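Local coordinates for protein betaine aldehyde dehydrogenase (Staphylococcus aureus subsp. aureus COL, PDB 4QTO) that oxidises betaine aldehyde to glycine betaine with NAD as the probable electron acceptor, as a member of the aldehyde dehydrogenase family, at residues 286-291 / 319-324; 160-165 / 505-510; 182-187 / 210-215. All blocks are in the same frame, centred on the assembly; numbering follows the deposited sequence. Where two conformers were deposited one is given.

Contact 1: residues 286-291 / 319-324; sequences NIIFDD and ILVQNS
The amide oxygen of Gln322 reaches across to the neighbouring segment and accepts the backbone N-H of Asp290, with OE1 2.8 Å from N. The N-H points almost straight at it (170°), in the carbonyl plane and on a lone pair. A water donates to the same OE1 and to Asp290 OD1, bridging amide and carboxylate. On the other carboxylate oxygen, Ser324 OG gives its proton to the anti lone pair of OD2, 2.7 Å away. Gln322 gets there by an extended chain whose CG lies trans to the backbone N (chi1 -164°), and its OE1 also meets the edge of the Phe289 ring near CD1, at 3.5 Å. The far end of the amide is fixed as well, since NE2 donates to the carbonyl of Glu426.

Behind this polar end lie two parallel neighbours in the sheet of the catalytic domain, strands 285-288 and 318-322. Leu320 N binds Asn286 O, Ile288 N binds Leu320 O at 2.8 Å, and Gln322 N binds Ile288 O. On one face the Ile287 and Leu320 side chains lie side by side, CG1 4.1 Å from CD1, under helix 428-436; on the other, Ile288 CD1 meets Ile319 CG2 at 4.0 Å beneath Phe329 of helix 323-337. The Phe289 ring stands edge-to-face with Phe425.

The ladder therefore finishes with a side-chain amide standing in for the next backbone acceptor. With one N-H and one water proton directed at OE1, and the serine proton at OD2, the close approach of amide and carboxylate oxygens is probably compensated, and the carboxylate is likely to stay ionised.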
ATOM      1  N   ASN A 286     -21.570 -25.196   0.881  1.00  8.78           N
ATOM      2  CA  ASN A 286     -22.366 -24.541  -0.169  1.00  8.82           C
ATOM      3  C   ASN A 286     -23.699 -24.281   0.524  1.00  9.46           C
ATOM      4  O   ASN A 286     -24.501 -25.210   0.727  1.00  8.36           O
ATOM      5  CB  ASN A 286     -22.480 -25.453  -1.364  1.00  9.69           C
ATOM      6  CG  ASN A 286     -23.169 -24.792  -2.524  1.00 11.64           C
ATOM      7  OD1 ASN A 286     -23.706 -23.685  -2.378  1.00 12.07           O
ATOM      8  ND2 ASN A 286     -23.164 -25.447  -3.674  1.00 12.48           N
ATOM      9  N   ILE A 287     -23.921 -23.047   0.965  1.00  8.52           N
ATOM     10  CA  ILE A 287     -25.062 -22.686   1.781  1.00  9.28           C
ATOM     11  C   ILE A 287     -26.179 -22.107   0.901  1.00  9.22           C
ATOM     12  O   ILE A 287     -25.998 -21.067   0.261  1.00  9.94           O
ATOM     13  CB  ILE A 287     -24.646 -21.640   2.832  1.00  9.76           C
ATOM     14  CG1 ILE A 287     -23.522 -22.192   3.715  1.00 10.96           C
ATOM     15  CG2 ILE A 287     -25.819 -21.205   3.674  1.00 11.00           C
ATOM     16  CD1 ILE A 287     -22.886 -21.166   4.617  1.00 11.87           C
ATOM     17  N   ILE A 288     -27.328 -22.763   0.926  1.00  9.13           N
ATOM     18  CA  ILE A 288     -28.455 -22.393   0.074  1.00  9.28           C
ATOM     19  C   ILE A 288     -29.665 -22.009   0.911  1.00  9.27           C
ATOM     20  O   ILE A 288     -30.252 -22.840   1.611  1.00  9.74           O
ATOM     21  CB  ILE A 288     -28.772 -23.556  -0.865  1.00  9.90           C
ATOM     22  CG1 ILE A 288     -27.529 -23.984  -1.673  1.00 11.00           C
ATOM     23  CG2 ILE A 288     -29.950 -23.213  -1.766  1.00 10.04           C
ATOM     24  CD1 ILE A 288     -27.727 -25.273  -2.423  1.00 11.19           C
ATOM     25  N   PHE A 289     -30.017 -20.736   0.870  1.00  9.25           N
ATOM     26  CA  PHE A 289     -31.191 -20.226   1.583  1.00  9.79           C
ATOM     27  C   PHE A 289     -32.468 -20.416   0.793  1.00 10.81           C
ATOM     28  O   PHE A 289     -32.438 -20.591  -0.439  1.00 11.11           O
ATOM     29  CB  PHE A 289     -31.000 -18.755   1.902  1.00 10.13           C
ATOM     30  CG  PHE A 289     -30.068 -18.502   3.055  1.00 10.61           C
ATOM     31  CD1 PHE A 289     -30.566 -18.491   4.350  1.00 10.98           C
ATOM     32  CD2 PHE A 289     -28.720 -18.314   2.864  1.00 10.35           C
ATOM     33  CE1 PHE A 289     -29.733 -18.282   5.426  1.00 11.19           C
ATOM     34  CE2 PHE A 289     -27.872 -18.087   3.939  1.00 10.90           C
ATOM     35  CZ  PHE A 289     -28.392 -18.071   5.238  1.00 10.59           C
ATOM     36  N   ASP A 290     -33.611 -20.337   1.489  1.00 11.78           N
ATOM     37  CA  ASP A 290     -34.904 -20.516   0.827  1.00 13.42           C
ATOM     38  C   ASP A 290     -35.250 -19.386  -0.139  1.00 13.48           C
ATOM     39  O   ASP A 290     -36.174 -19.530  -0.923  1.00 14.88           O
ATOM     40  CB  ASP A 290     -36.032 -20.905   1.802  1.00 15.22           C
ATOM     41  CG  ASP A 290     -36.418 -19.850   2.771  1.00 19.36           C
ATOM     42  OD1 ASP A 290     -36.148 -18.645   2.530  1.00 18.66           O
ATOM     43  OD2 ASP A 290     -37.063 -20.238   3.797  1.00 19.83           O
ATOM     44  N   ASP A 291     -34.482 -18.289  -0.111  1.00 11.70           N
ATOM     45  CA  ASP A 291     -34.650 -17.210  -1.046  1.00 12.27           C
ATOM     46  C   ASP A 291     -33.547 -17.114  -2.102  1.00 12.09           C
ATOM     47  O   ASP A 291     -33.390 -16.078  -2.752  1.00 12.66           O
ATOM     48  CB  ASP A 291     -34.868 -15.868  -0.342  1.00 13.60           C
ATOM     49  CG  ASP A 291     -33.696 -15.437   0.506  1.00 15.07           C
ATOM     50  OD1 ASP A 291     -32.712 -16.194   0.630  1.00 13.82           O
ATOM     51  OD2 ASP A 291     -33.766 -14.299   1.059  1.00 17.55           O
ATOM     52  N   ILE A 319     -23.140 -29.580   1.345  1.00 10.69           N
ATOM     53  CA  ILE A 319     -24.277 -28.711   1.022  1.00 10.08           C
ATOM     54  C   ILE A 319     -25.093 -28.503   2.288  1.00 10.94           C
ATOM     55  O   ILE A 319     -25.425 -29.461   3.011  1.00 10.90           O
ATOM     56  CB  ILE A 319     -25.146 -29.267  -0.096  1.00 10.82           C
ATOM     57  CG1 ILE A 319     -24.331 -29.396  -1.397  1.00 11.38           C
ATOM     58  CG2 ILE A 319     -26.385 -28.387  -0.275  1.00 11.81           C
ATOM     59  CD1 ILE A 319     -24.959 -30.224  -2.470  1.00 12.64           C
ATOM     60  N   LEU A 320     -25.380 -27.246   2.593  1.00 10.36           N
ATOM     61  CA  LEU A 320     -26.188 -26.835   3.742  1.00 10.60           C
ATOM     62  C   LEU A 320     -27.379 -26.110   3.147  1.00 10.50           C
ATOM     63  O   LEU A 320     -27.227 -25.053   2.540  1.00 10.65           O
ATOM     64  CB  LEU A 320     -25.419 -25.927   4.679  1.00 11.75           C
ATOM     65  CG  LEU A 320     -24.270 -26.568   5.411  1.00 14.70           C
ATOM     66  CD1 LEU A 320     -23.303 -25.596   6.031  1.00 15.77           C
ATOM     67  CD2 LEU A 320     -24.842 -27.455   6.476  1.00 19.43           C
ATOM     68  N   VAL A 321     -28.577 -26.692   3.279  1.00 10.01           N
ATOM     69  CA  VAL A 321     -29.774 -26.139   2.622  1.00  9.95           C
ATOM     70  C   VAL A 321     -30.846 -25.841   3.664  1.00  9.97           C
ATOM     71  O   VAL A 321     -31.058 -26.600   4.634  1.00 10.23           O
ATOM     72  CB  VAL A 321     -30.299 -27.087   1.508  1.00 10.24           C
ATOM     73  CG1 VAL A 321     -30.685 -28.442   2.060  1.00 11.64           C
ATOM     74  CG2 VAL A 321     -31.470 -26.454   0.766  1.00 10.99           C
ATOM     75  N   GLN A 322     -31.515 -24.720   3.511  1.00  9.49           N
ATOM     76  CA  GLN A 322     -32.510 -24.328   4.490  1.00 10.12           C
ATOM     77  C   GLN A 322     -33.616 -25.394   4.594  1.00 10.61           C
ATOM     78  O   GLN A 322     -34.080 -25.879   3.574  1.00 10.18           O
ATOM     79  CB  GLN A 322     -33.029 -22.904   4.194  1.00 11.14           C
ATOM     80  CG  GLN A 322     -33.750 -22.313   5.375  1.00 12.16           C
ATOM     81  CD  GLN A 322     -33.739 -20.792   5.356  1.00 14.16           C
ATOM     82  OE1 GLN A 322     -33.609 -20.136   4.314  1.00 11.49           O
ATOM     83  NE2 GLN A 322     -33.799 -20.209   6.546  1.00 18.71           N
ATOM     84  N   ASN A 323     -34.010 -25.731   5.835  1.00 11.18           N
ATOM     85  CA  ASN A 323     -34.982 -26.789   6.052  1.00 11.61           C
ATOM     86  C   ASN A 323     -36.239 -26.650   5.231  1.00 12.02           C
ATOM     87  O   ASN A 323     -36.802 -27.659   4.749  1.00 12.20           O
ATOM     88  CB  ASN A 323     -35.349 -26.909   7.538  1.00 13.41           C
ATOM     89  CG  ASN A 323     -34.236 -27.522   8.367  1.00 14.28           C
ATOM     90  OD1 ASN A 323     -33.490 -28.392   7.891  1.00 16.60           O
ATOM     91  ND2 ASN A 323     -34.135 -27.098   9.620  1.00 16.75           N
ATOM     92  N   SER A 324     -36.710 -25.422   5.082  1.00 11.27           N
ATOM     93  CA  SER A 324     -37.923 -25.154   4.336  1.00 11.45           C
ATOM     94  C   SER A 324     -37.932 -25.629   2.889  1.00 11.25           C
ATOM     95  O   SER A 324     -39.000 -25.936   2.338  1.00 10.97           O
ATOM     96  CB  SER A 324     -38.230 -23.644   4.408  1.00 12.36           C
ATOM     97  OG  SER A 324     -37.107 -22.914   3.952  1.00 12.51           O
TER
HETATM   98  O   HOH W   1     -34.213 -17.391   3.623  1.00 27.27           O

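Contact 2: residues 160-165 / 505-510; sequences PDTESK and HILTNT
Ser164 OG and the His505 ring both leave their strands trans to the backbone N (chi1 175° and 178°), which brings OG to 2.7 Å from NE2 in a hydrogen bond that either group could donate. They sit on an antiparallel ladder in the oligomerisation arm of the aldehyde dehydrogenase fold, where strands 162-177 and 501-509 pair. Glu163 with Thr508 and Lys165 with Ile506 are hydrogen-bonded pairs, each joined by two backbone bonds; Thr162 with Asn509 and Ser164 with Leu507 are non-hydrogen-bonded pairs. On the Ser164 face, in one of its two conformers, Leu507 CD2 lies 3.9 Å from both Ser164 CB and Thr162 CB.

On the opposite face the extended Lys165 chain passes across Ile506, with CE 4.1 Å from CB. Its NZ makes a long salt bridge, 3.5 Å, to Glu163 OE2, and a further one to Glu163 of the third subunit; Glu163 OE1 is matched in return by Lys165 of that subunit. The second subunit extends the sheet by a parallel strand beside residues 505-508, and its Phe475 meets the His505 ring. Where the ladder ends, Thr510 N donates to Asp161 O at 3.0 Å, approaching from above the carbonyl plane.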
ATOM      1  N   PRO A 160      16.645  10.544  15.354  1.00 15.12           N
ATOM      2  CA  PRO A 160      17.231  11.588  14.499  1.00 14.87           C
ATOM      3  C   PRO A 160      18.577  11.167  13.891  1.00 15.29           C
ATOM      4  O   PRO A 160      19.319  10.382  14.482  1.00 15.35           O
ATOM      5  CB  PRO A 160      17.380  12.782  15.447  1.00 17.33           C
ATOM      6  CG  PRO A 160      16.409  12.522  16.572  1.00 17.37           C
ATOM      7  CD  PRO A 160      16.349  11.020  16.711  1.00 16.02           C
ATOM      8  N   ASP A 161      18.874  11.689  12.716  1.00 15.22           N
ATOM      9  CA  ASP A 161      20.140  11.398  12.023  1.00 15.87           C
ATOM     10  C   ASP A 161      20.314   9.914  11.693  1.00 16.44           C
ATOM     11  O   ASP A 161      21.389   9.338  11.856  1.00 15.23           O
ATOM     12  CB  ASP A 161      21.359  11.939  12.779  1.00 18.14           C
ATOM     13  CG  ASP A 161      21.381  13.460  12.839  1.00 24.53           C
ATOM     14  OD1 ASP A 161      20.990  14.100  11.860  1.00 26.12           O
ATOM     15  OD2 ASP A 161      21.786  14.005  13.881  1.00 34.05           O
ATOM     16  N   THR A 162      19.224   9.297  11.253  1.00 14.50           N
ATOM     17  CA  THR A 162      19.271   7.946  10.720  1.00 13.39           C
ATOM     18  C   THR A 162      18.375   7.854   9.478  1.00 14.71           C
ATOM     19  O   THR A 162      17.431   8.662   9.317  1.00 16.32           O
ATOM     20  CB  THR A 162      18.772   6.866  11.712  1.00 13.99           C
ATOM     21  OG1 THR A 162      17.385   7.109  12.018  1.00 13.55           O
ATOM     22  CG2 THR A 162      19.601   6.842  12.968  1.00 13.63           C
ATOM     23  N   GLU A 163      18.693   6.894   8.611  1.00 11.97           N
ATOM     24  CA  GLU A 163      17.883   6.572   7.451  1.00 13.18           C
ATOM     25  C   GLU A 163      17.443   5.151   7.687  1.00 12.19           C
ATOM     26  O   GLU A 163      18.280   4.280   8.004  1.00 12.58           O
ATOM     27  CB  GLU A 163      18.676   6.615   6.149  1.00 16.54           C
ATOM     28  CG  GLU A 163      17.791   6.259   4.958  1.00 22.21           C
ATOM     29  CD  GLU A 163      18.510   5.852   3.688  1.00 29.23           C
ATOM     30  OE1 GLU A 163      18.176   6.496   2.675  1.00 25.78           O
ATOM     31  OE2 GLU A 163      19.329   4.874   3.673  1.00 27.51           O
ATOM     32  N   SER A 164      16.161   4.891   7.477  1.00 10.24           N
ATOM     33  CA  SER A 164      15.580   3.576   7.690  1.00 10.25           C
ATOM     34  C   SER A 164      14.842   3.122   6.458  1.00 10.90           C
ATOM     35  O   SER A 164      13.992   3.859   5.939  1.00 11.36           O
ATOM     36  CB  SER A 164      14.589   3.658   8.859  1.00 10.82           C
ATOM     37  OG  SER A 164      13.861   2.439   9.096  1.00 12.34           O
ATOM     38  N   LYS A 165      15.217   1.970   5.941  1.00  9.64           N
ATOM     39  CA  LYS A 165      14.503   1.442   4.784  1.00 10.76           C
ATOM     40  C   LYS A 165      14.280  -0.028   4.931  1.00 10.66           C
ATOM     41  O   LYS A 165      15.056  -0.717   5.609  1.00 10.01           O
ATOM     42  CB  LYS A 165      15.225   1.747   3.496  1.00 14.45           C
ATOM     43  CG  LYS A 165      16.573   1.129   3.371  1.00 15.94           C
ATOM     44  CD  LYS A 165      17.385   1.853   2.278  1.00 21.91           C
ATOM     45  CE  LYS A 165      18.794   1.307   2.212  1.00 27.53           C
ATOM     46  NZ  LYS A 165      19.665   2.209   1.389  1.00 32.62           N
ATOM     47  N   HIS A 505      15.467  -4.764   7.129  1.00  7.44           N
ATOM     48  CA  HIS A 505      15.534  -3.399   7.598  1.00  8.47           C
ATOM     49  C   HIS A 505      17.005  -2.968   7.603  1.00  9.06           C
ATOM     50  O   HIS A 505      17.819  -3.510   8.347  1.00  8.93           O
ATOM     51  CB  HIS A 505      14.954  -3.282   9.014  1.00  8.60           C
ATOM     52  CG  HIS A 505      15.024  -1.906   9.620  1.00  9.35           C
ATOM     53  ND1 HIS A 505      14.995  -1.710  10.984  1.00  9.47           N
ATOM     54  CD2 HIS A 505      15.152  -0.673   9.067  1.00  9.80           C
ATOM     55  CE1 HIS A 505      15.058  -0.418  11.244  1.00  9.76           C
ATOM     56  NE2 HIS A 505      15.126   0.239  10.098  1.00 10.07           N
ATOM     57  N   ILE A 506      17.353  -1.979   6.772  1.00  9.06           N
ATOM     58  CA  ILE A 506      18.713  -1.432   6.761  1.00  9.70           C
ATOM     59  C   ILE A 506      18.597  -0.060   7.411  1.00 10.19           C
ATOM     60  O   ILE A 506      17.883   0.847   6.891  1.00  9.95           O
ATOM     61  CB  ILE A 506      19.309  -1.335   5.338  1.00 10.34           C
ATOM     62  CG1 ILE A 506      19.355  -2.710   4.680  1.00 10.65           C
ATOM     63  CG2 ILE A 506      20.718  -0.763   5.417  1.00 10.76           C
ATOM     64  CD1 ILE A 506      19.807  -2.738   3.235  1.00 12.58           C
ATOM     65  N   LEU A 507      19.311   0.107   8.522  0.50  9.29           N
ATOM     66  CA  LEU A 507      19.288   1.344   9.279  0.50 10.22           C
ATOM     67  C   LEU A 507      20.692   1.947   9.251  0.50 10.35           C
ATOM     68  O   LEU A 507      21.628   1.328   9.751  0.50 10.51           O
ATOM     69  CB  LEU A 507      18.869   1.018  10.716  0.50 10.63           C
ATOM     70  CG  LEU A 507      18.669   2.119  11.767  0.50 11.45           C
ATOM     71  CD1 LEU A 507      19.985   2.765  12.172  0.50 11.61           C
ATOM     72  CD2 LEU A 507      17.622   3.120  11.282  0.50 12.44           C
ATOM     73  N   THR A 508      20.816   3.143   8.671  1.00 10.83           N
ATOM     74  CA  THR A 508      22.085   3.821   8.587  1.00 11.65           C
ATOM     75  C   THR A 508      22.120   4.981   9.572  1.00 12.25           C
ATOM     76  O   THR A 508      21.215   5.831   9.560  1.00 12.42           O
ATOM     77  CB  THR A 508      22.307   4.372   7.159  1.00 13.88           C
ATOM     78  OG1 THR A 508      22.263   3.289   6.219  1.00 14.87           O
ATOM     79  CG2 THR A 508      23.670   5.083   7.050  1.00 13.87           C
ATOM     80  N   ASN A 509      23.145   5.025  10.431  1.00 11.40           N
ATOM     81  CA  ASN A 509      23.321   6.141  11.355  1.00 12.16           C
ATOM     82  C   ASN A 509      24.220   7.127  10.615  1.00 13.42           C
ATOM     83  O   ASN A 509      25.394   6.846  10.373  1.00 12.74           O
ATOM     84  CB  ASN A 509      23.924   5.692  12.664  1.00 13.19           C
ATOM     85  CG  ASN A 509      23.982   6.800  13.684  1.00 13.42           C
ATOM     86  OD1 ASN A 509      24.099   7.990  13.334  1.00 13.98           O
ATOM     87  ND2 ASN A 509      23.980   6.434  14.975  1.00 15.30           N
ATOM     88  N   THR A 510      23.626   8.260  10.253  1.00 14.14           N
ATOM     89  CA  THR A 510      24.314   9.276   9.488  1.00 17.01           C
ATOM     90  C   THR A 510      25.140  10.251  10.318  1.00 19.50           C
ATOM     91  O   THR A 510      25.798  11.118   9.747  1.00 23.73           O
ATOM     92  CB  THR A 510      23.355  10.036   8.569  1.00 18.19           C
ATOM     93  OG1 THR A 510      22.408  10.777   9.343  1.00 19.48           O
ATOM     94  CG2 THR A 510      22.621   9.073   7.648  1.00 18.45           C
TER
HETATM   95  O   HOH W   2      21.876   9.071  14.896  1.00 23.21           O
HETATM   96  O   HOH W   3      19.583   2.775   5.463  1.00 15.34           O

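Contact 3: residues 182-187 / 210-215; sequences YPLLQA and PLTTIR
Leu184 and Thr212 slant across one another where helices 183-197 and 211-223 of the Rossmann-type NAD-binding domain come together near their N-terminal ends. The helices are joined in the chain through strand 200-204, and the axes of their short segments approach to 8.9 Å at 50°. Leu184 presents CB to the hydroxyl side of Thr212, with CB 3.5 Å from OG1, while its CD2 methyl reaches 4.2 Å from Thr212 CB. Thr212 OG1 stands between its own backbone N and carbonyl carbon (chi1 54°), a rotamer that turns the hydroxyl toward helix 183-197 and lets Pro183 CB lie 4.0 Å from it.

That hydroxyl is hydrogen-bonded to Glu118 OE1, and the other oxygen of the same carboxylate takes the N-H of Leu184. Glu118, on helix 111-122, thus ties the first turns of both helices together from a third, and a carboxylate there is probably favoured by the helix N-terminus. Ile136 of helix 126-146 packs against Leu184. Thr213 approaches more loosely, its hydroxyl 4.5 Å from Ala187 CB. A water bridges the helices, donating to Pro183 O at 2.8 Å and lying 2.7 Å from Thr213 OG1.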
ATOM      1  N   TYR A 182      -4.755 -30.767 -10.470  1.00 12.53           N
ATOM      2  CA  TYR A 182      -4.545 -29.704 -11.472  1.00 12.04           C
ATOM      3  C   TYR A 182      -3.048 -29.439 -11.482  1.00 11.55           C
ATOM      4  O   TYR A 182      -2.552 -28.440 -10.949  1.00 11.29           O
ATOM      5  CB  TYR A 182      -5.303 -28.439 -11.071  1.00 13.33           C
ATOM      6  CG  TYR A 182      -6.791 -28.589 -11.091  1.00 15.57           C
ATOM      7  CD1 TYR A 182      -7.492 -28.340 -12.225  1.00 16.53           C
ATOM      8  CD2 TYR A 182      -7.491 -28.985  -9.959  1.00 15.77           C
ATOM      9  CE1 TYR A 182      -8.876 -28.488 -12.266  1.00 16.41           C
ATOM     10  CE2 TYR A 182      -8.870 -29.120  -9.976  1.00 17.09           C
ATOM     11  CZ  TYR A 182      -9.562 -28.848 -11.124  1.00 16.77           C
ATOM     12  OH  TYR A 182     -10.933 -28.967 -11.173  1.00 17.81           O
ATOM     13  N   PRO A 183      -2.296 -30.341 -12.095  1.00 11.30           N
ATOM     14  CA  PRO A 183      -0.838 -30.250 -12.011  1.00 11.99           C
ATOM     15  C   PRO A 183      -0.213 -28.970 -12.518  1.00 10.61           C
ATOM     16  O   PRO A 183       0.559 -28.336 -11.791  1.00 10.24           O
ATOM     17  CB  PRO A 183      -0.349 -31.456 -12.835  1.00 12.24           C
ATOM     18  CG  PRO A 183      -1.480 -32.388 -12.844  1.00 13.29           C
ATOM     19  CD  PRO A 183      -2.733 -31.567 -12.767  1.00 11.74           C
ATOM     20  N   LEU A 184      -0.520 -28.591 -13.739  1.00 10.42           N
ATOM     21  CA  LEU A 184       0.102 -27.405 -14.261  1.00 10.59           C
ATOM     22  C   LEU A 184      -0.444 -26.140 -13.616  1.00  9.68           C
ATOM     23  O   LEU A 184       0.304 -25.170 -13.427  1.00  9.61           O
ATOM     24  CB  LEU A 184       0.007 -27.368 -15.789  1.00 11.45           C
ATOM     25  CG  LEU A 184       0.821 -26.252 -16.427  1.00 12.16           C
ATOM     26  CD1 LEU A 184       2.285 -26.303 -16.038  1.00 14.69           C
ATOM     27  CD2 LEU A 184       0.637 -26.264 -17.931  1.00 13.63           C
ATOM     28  N   LEU A 185      -1.727 -26.103 -13.307  1.00  9.77           N
ATOM     29  CA  LEU A 185      -2.295 -24.925 -12.681  1.00 10.53           C
ATOM     30  C   LEU A 185      -1.603 -24.666 -11.345  1.00 10.76           C
ATOM     31  O   LEU A 185      -1.145 -23.546 -11.073  1.00  9.43           O
ATOM     32  CB  LEU A 185      -3.785 -25.093 -12.460  1.00 11.19           C
ATOM     33  CG  LEU A 185      -4.494 -23.942 -11.773  1.00 13.55           C
ATOM     34  CD1 LEU A 185      -4.470 -22.691 -12.669  1.00 14.32           C
ATOM     35  CD2 LEU A 185      -5.925 -24.373 -11.438  1.00 13.99           C
ATOM     36  N   GLN A 186      -1.488 -25.703 -10.508  1.00 10.89           N
ATOM     37  CA  GLN A 186      -0.869 -25.515  -9.199  1.00 12.20           C
ATOM     38  C   GLN A 186       0.619 -25.221  -9.342  1.00 11.50           C
ATOM     39  O   GLN A 186       1.163 -24.453  -8.557  1.00 13.13           O
ATOM     40  CB  GLN A 186      -1.137 -26.729  -8.306  1.00 16.02           C
ATOM     41  CG  GLN A 186      -2.608 -26.919  -8.007  1.00 19.01           C
ATOM     42  CD  GLN A 186      -3.266 -25.713  -7.359  1.00 26.61           C
ATOM     43  OE1 GLN A 186      -2.910 -25.299  -6.249  1.00 26.84           O
ATOM     44  NE2 GLN A 186      -4.289 -25.184  -8.017  1.00 34.72           N
ATOM     45  N   ALA A 187       1.264 -25.788 -10.351  1.00 10.17           N
ATOM     46  CA  ALA A 187       2.666 -25.485 -10.614  1.00 11.28           C
ATOM     47  C   ALA A 187       2.823 -23.983 -10.928  1.00 10.86           C
ATOM     48  O   ALA A 187       3.732 -23.323 -10.412  1.00  9.78           O
ATOM     49  CB  ALA A 187       3.203 -26.298 -11.756  1.00 12.27           C
ATOM     50  N   PRO A 210       3.103 -36.256 -13.967  1.00 12.39           N
ATOM     51  CA  PRO A 210       4.209 -35.339 -14.240  1.00 12.16           C
ATOM     52  C   PRO A 210       4.222 -34.703 -15.631  1.00 12.63           C
ATOM     53  O   PRO A 210       5.083 -33.862 -15.896  1.00 11.98           O
ATOM     54  CB  PRO A 210       5.407 -36.287 -14.176  1.00 12.47           C
ATOM     55  CG  PRO A 210       4.868 -37.543 -14.765  1.00 13.33           C
ATOM     56  CD  PRO A 210       3.461 -37.658 -14.242  1.00 13.67           C
ATOM     57  N   LEU A 211       3.287 -35.065 -16.505  1.00 11.72           N
ATOM     58  CA  LEU A 211       3.443 -34.724 -17.933  1.00 12.16           C
ATOM     59  C   LEU A 211       3.480 -33.236 -18.280  1.00 11.52           C
ATOM     60  O   LEU A 211       4.431 -32.773 -18.933  1.00 11.15           O
ATOM     61  CB  LEU A 211       2.415 -35.438 -18.789  1.00 12.95           C
ATOM     62  CG  LEU A 211       2.404 -36.952 -18.629  1.00 14.38           C
ATOM     63  CD1 LEU A 211       1.344 -37.551 -19.548  1.00 15.88           C
ATOM     64  CD2 LEU A 211       3.743 -37.588 -18.903  1.00 14.45           C
ATOM     65  N   THR A 212       2.471 -32.480 -17.867  1.00 10.37           N
ATOM     66  CA  THR A 212       2.481 -31.063 -18.203  1.00 10.71           C
ATOM     67  C   THR A 212       3.588 -30.300 -17.460  1.00 10.66           C
ATOM     68  O   THR A 212       4.028 -29.242 -17.923  1.00 10.66           O
ATOM     69  CB  THR A 212       1.119 -30.405 -17.950  1.00 11.11           C
ATOM     70  OG1 THR A 212       0.745 -30.667 -16.591  1.00 10.96           O
ATOM     71  CG2 THR A 212       0.080 -30.884 -18.936  1.00 12.51           C
ATOM     72  N   THR A 213       4.037 -30.807 -16.309  1.00 10.02           N
ATOM     73  CA  THR A 213       5.116 -30.152 -15.557  1.00 10.32           C
ATOM     74  C   THR A 213       6.460 -30.312 -16.311  1.00 10.49           C
ATOM     75  O   THR A 213       7.261 -29.382 -16.422  1.00 10.34           O
ATOM     76  CB  THR A 213       5.159 -30.612 -14.093  1.00 10.96           C
ATOM     77  OG1 THR A 213       3.867 -30.395 -13.482  1.00 11.13           O
ATOM     78  CG2 THR A 213       6.215 -29.852 -13.316  1.00 11.15           C
ATOM     79  N   ILE A 214       6.700 -31.510 -16.825  1.00 10.77           N
ATOM     80  CA  ILE A 214       7.865 -31.725 -17.671  1.00 10.99           C
ATOM     81  C   ILE A 214       7.767 -30.751 -18.851  1.00 10.86           C
ATOM     82  O   ILE A 214       8.746 -30.077 -19.194  1.00 10.57           O
ATOM     83  CB  ILE A 214       7.907 -33.186 -18.180  1.00 11.78           C
ATOM     84  CG1 ILE A 214       8.214 -34.154 -17.032  1.00 12.09           C
ATOM     85  CG2 ILE A 214       8.967 -33.324 -19.272  1.00 12.84           C
ATOM     86  CD1 ILE A 214       7.988 -35.612 -17.399  1.00 12.07           C
ATOM     87  N   ARG A 215       6.584 -30.649 -19.478  1.00 10.12           N
ATOM     88  CA  ARG A 215       6.451 -29.758 -20.658  1.00 11.33           C
ATOM     89  C   ARG A 215       6.734 -28.314 -20.304  1.00 10.95           C
ATOM     90  O   ARG A 215       7.445 -27.627 -21.065  1.00 11.30           O
ATOM     91  CB  ARG A 215       5.076 -29.913 -21.317  1.00 12.28           C
ATOM     92  CG  ARG A 215       4.917 -29.140 -22.607  1.00 14.28           C
ATOM     93  CD  ARG A 215       5.824 -29.675 -23.700  1.00 15.41           C
ATOM     94  NE  ARG A 215       5.621 -28.909 -24.951  1.00 16.40           N
ATOM     95  CZ  ARG A 215       6.555 -28.213 -25.584  1.00 17.41           C
ATOM     96  NH1 ARG A 215       7.835 -28.243 -25.207  1.00 18.21           N
ATOM     97  NH2 ARG A 215       6.221 -27.525 -26.670  1.00 18.56           N
TER
HETATM   98  O   HOH W   4       2.629 -30.052 -11.075  1.00 12.44           O

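From the N terminus, the chain first enters contact 2 with residues 160-165, at the start of strand 162-177. That strand leads into helix 183-197, where contact 3 opens; it closes at residues 210-215 after a short loop spanning strand 200-204. Contact 1 follows in series, joining strands 285-288 and 318-322 of the second sheet. Only when residues 505-510 return to 160-165 does contact 2 close, so its long loop encloses both others, and none cross. Contact 3 thus ties helices of the cofactor domain, contact 1 strands of the catalytic domain, and contact 2 the intersubunit arm, with the centres of contacts 1 and 2 about 57 Å apart.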